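Local atomic coordinates of hypothetical fimbrial assembly protein (Parabacteroides distasonis, PDB entry 3R4R), a protein that probably forms part of the tip of fimbriae, the surface filaments through which the bacterium adheres and builds biofilms. Residues Thr131-Pro136 with Asn198-Ile203. Residues are numbered along the deposited sequence; the frame is centred on the assembly and turned at random.
Sequences TIAKGP and NASSKI. With EDO (1,2-ethanediol), chain H; EDO (1,2-ethanediol), chain F.
Ile132 and Ser201 exchange both of their backbone bonds as an antiparallel hydrogen-bonded pair: Ile132 N to Ser201 O and Ser201 N to Ile132 O are each 2.9 Å. This single bridge fastens the 131-132 strand onto the end of the long 191-202 strand in the C-terminal, transthyretin-like part of the chain. The same carbonyls also receive CA-H groups, Ser200 CA lying 3.2 Å from Ile132 O. The buried side suits the branched, apolar Ile132, whose CD1 meets Ile203 CG2 at 3.8 Å, the two chains crossing at about a right angle; Ile132 also touches Tyr232. Further along, Gly135 suits its place because a side chain there would crowd Ala199 CB. Asn198 makes an Asx turn, OD1 accepting from Ser200 N at 2.8 Å, the donor above the amide plane.

Thr131, hydroxyl and methyl on one carbon, suits the looser, partly exposed face. With OG1 beside its own backbone N (chi1 -64°), the hydroxyl lies 3.4 Å from Lys202 CE, in a chain bent at chi2 and chi4. Losing OG1 and CG2 to an alanine here would probably leave the Lys202 methylenes less supported and the Ser201 carbonyl less covered. Cohesion thus rests on main-chain bonds and a small apolar patch, with no salt bridge between the segments.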
loop_
_atom_site.group_PDB
_atom_site.type_symbol
_atom_site.label_atom_id
_atom_site.label_comp_id
_atom_site.label_asym_id
_atom_site.label_seq_id
_atom_site.Cartn_x
_atom_site.Cartn_y
_atom_site.Cartn_z
ATOM N N THR A 131 6.372 -7.122 -10.627
ATOM C CA THR A 131 7.004 -6.906 -9.340
ATOM C C THR A 131 7.708 -5.563 -9.384
ATOM O O THR A 131 8.508 -5.321 -10.305
ATOM C CB THR A 131 7.968 -8.060 -8.970
ATOM O OG1 THR A 131 7.234 -9.273 -8.826
ATOM C CG2 THR A 131 8.751 -7.795 -7.677
ATOM N N ILE A 132 7.391 -4.695 -8.397
ATOM C CA ILE A 132 8.050 -3.413 -8.214
ATOM C C ILE A 132 9.031 -3.602 -7.055
ATOM O O ILE A 132 8.702 -4.312 -6.103
ATOM C CB ILE A 132 7.073 -2.203 -8.020
ATOM C CG1 ILE A 132 6.182 -2.340 -6.744
ATOM C CG2 ILE A 132 6.261 -1.951 -9.312
ATOM C CD1 ILE A 132 5.225 -1.236 -6.470
ATOM N N ALA A 133 10.248 -3.022 -7.168
ATOM C CA ALA A 133 11.328 -3.170 -6.176
ATOM C C ALA A 133 11.676 -1.836 -5.490
ATOM O O ALA A 133 12.771 -1.704 -4.924
ATOM C CB ALA A 133 12.570 -3.738 -6.846
ATOM N N LYS A 134 10.745 -0.855 -5.518
ATOM C CA LYS A 134 10.955 0.437 -4.855
ATOM C C LYS A 134 10.162 0.433 -3.553
ATOM O O LYS A 134 8.928 0.580 -3.546
ATOM C CB LYS A 134 10.608 1.647 -5.755
ATOM C CG LYS A 134 11.646 1.814 -6.882
ATOM C CD LYS A 134 11.494 3.056 -7.722
ATOM C CE LYS A 134 12.566 3.103 -8.798
ATOM N NZ LYS A 134 12.420 4.278 -9.696
ATOM N N GLY A 135 10.916 0.216 -2.477
ATOM C CA GLY A 135 10.438 0.101 -1.111
ATOM C C GLY A 135 9.737 1.288 -0.490
ATOM O O GLY A 135 10.025 2.436 -0.826
ATOM N N PRO A 136 8.833 1.021 0.477
ATOM C CA PRO A 136 8.132 2.127 1.174
ATOM C C PRO A 136 9.071 2.877 2.144
ATOM O O PRO A 136 9.563 2.299 3.100
ATOM C CB PRO A 136 6.999 1.411 1.919
ATOM C CG PRO A 136 7.444 0.016 2.070
ATOM C CD PRO A 136 8.410 -0.304 0.972
ATOM N N ASN A 198 10.913 -5.550 3.769
ATOM C CA ASN A 198 10.792 -5.925 2.357
ATOM C C ASN A 198 10.608 -4.715 1.458
ATOM O O ASN A 198 9.734 -3.884 1.703
ATOM C CB ASN A 198 9.599 -6.882 2.173
ATOM C CG ASN A 198 9.410 -7.442 0.778
ATOM O OD1 ASN A 198 10.225 -7.240 -0.126
ATOM N ND2 ASN A 198 8.336 -8.194 0.578
ATOM N N ALA A 199 11.384 -4.670 0.357
ATOM C CA ALA A 199 11.364 -3.581 -0.631
ATOM C C ALA A 199 10.694 -4.002 -1.960
ATOM O O ALA A 199 10.482 -3.149 -2.797
ATOM C CB ALA A 199 12.784 -3.115 -0.906
ATOM N N SER A 200 10.332 -5.272 -2.146
ATOM C CA SER A 200 9.688 -5.750 -3.388
ATOM C C SER A 200 8.223 -6.202 -3.170
ATOM O O SER A 200 7.861 -6.678 -2.088
ATOM C CB SER A 200 10.472 -6.901 -3.988
ATOM O OG SER A 200 11.690 -6.404 -4.521
ATOM N N SER A 201 7.365 -6.010 -4.200
ATOM C CA SER A 201 5.955 -6.397 -4.080
ATOM C C SER A 201 5.290 -6.620 -5.409
ATOM O O SER A 201 5.707 -6.060 -6.430
ATOM C CB SER A 201 5.155 -5.325 -3.337
ATOM O OG SER A 201 3.813 -5.716 -3.094
ATOM N N LYS A 202 4.215 -7.442 -5.371
ATOM C CA LYS A 202 3.255 -7.683 -6.451
ATOM C C LYS A 202 2.227 -6.525 -6.377
ATOM O O LYS A 202 2.059 -5.933 -5.308
ATOM C CB LYS A 202 2.639 -9.085 -6.316
ATOM C CG LYS A 202 3.621 -10.238 -6.553
ATOM C CD LYS A 202 3.923 -10.510 -8.067
ATOM C CE LYS A 202 4.910 -11.629 -8.299
ATOM N NZ LYS A 202 4.448 -12.937 -7.744
ATOM N N ILE A 203 1.571 -6.182 -7.479
ATOM C CA ILE A 203 0.672 -5.015 -7.535
ATOM C C ILE A 203 -0.795 -5.387 -7.850
ATOM O O ILE A 203 -1.572 -4.497 -8.223
ATOM C CB ILE A 203 1.179 -4.009 -8.629
ATOM C CG1 ILE A 203 1.301 -4.707 -10.031
ATOM C CG2 ILE A 203 2.499 -3.334 -8.193
ATOM C CD1 ILE A 203 1.463 -3.797 -11.218
HETATM C C1 EDO H . 10.032 -1.003 -11.295
HETATM O O1 EDO H . 10.228 -2.349 -11.775
HETATM C C2 EDO H . 10.323 -0.857 -9.803
HETATM O O2 EDO H . 11.708 -1.097 -9.480
HETATM C C1 EDO F . 11.883 1.745 5.946
HETATM O O1 EDO F . 12.411 2.093 4.654
HETATM C C2 EDO F . 11.399 2.996 6.673
HETATM O O2 EDO F . 10.038 3.306 6.363
#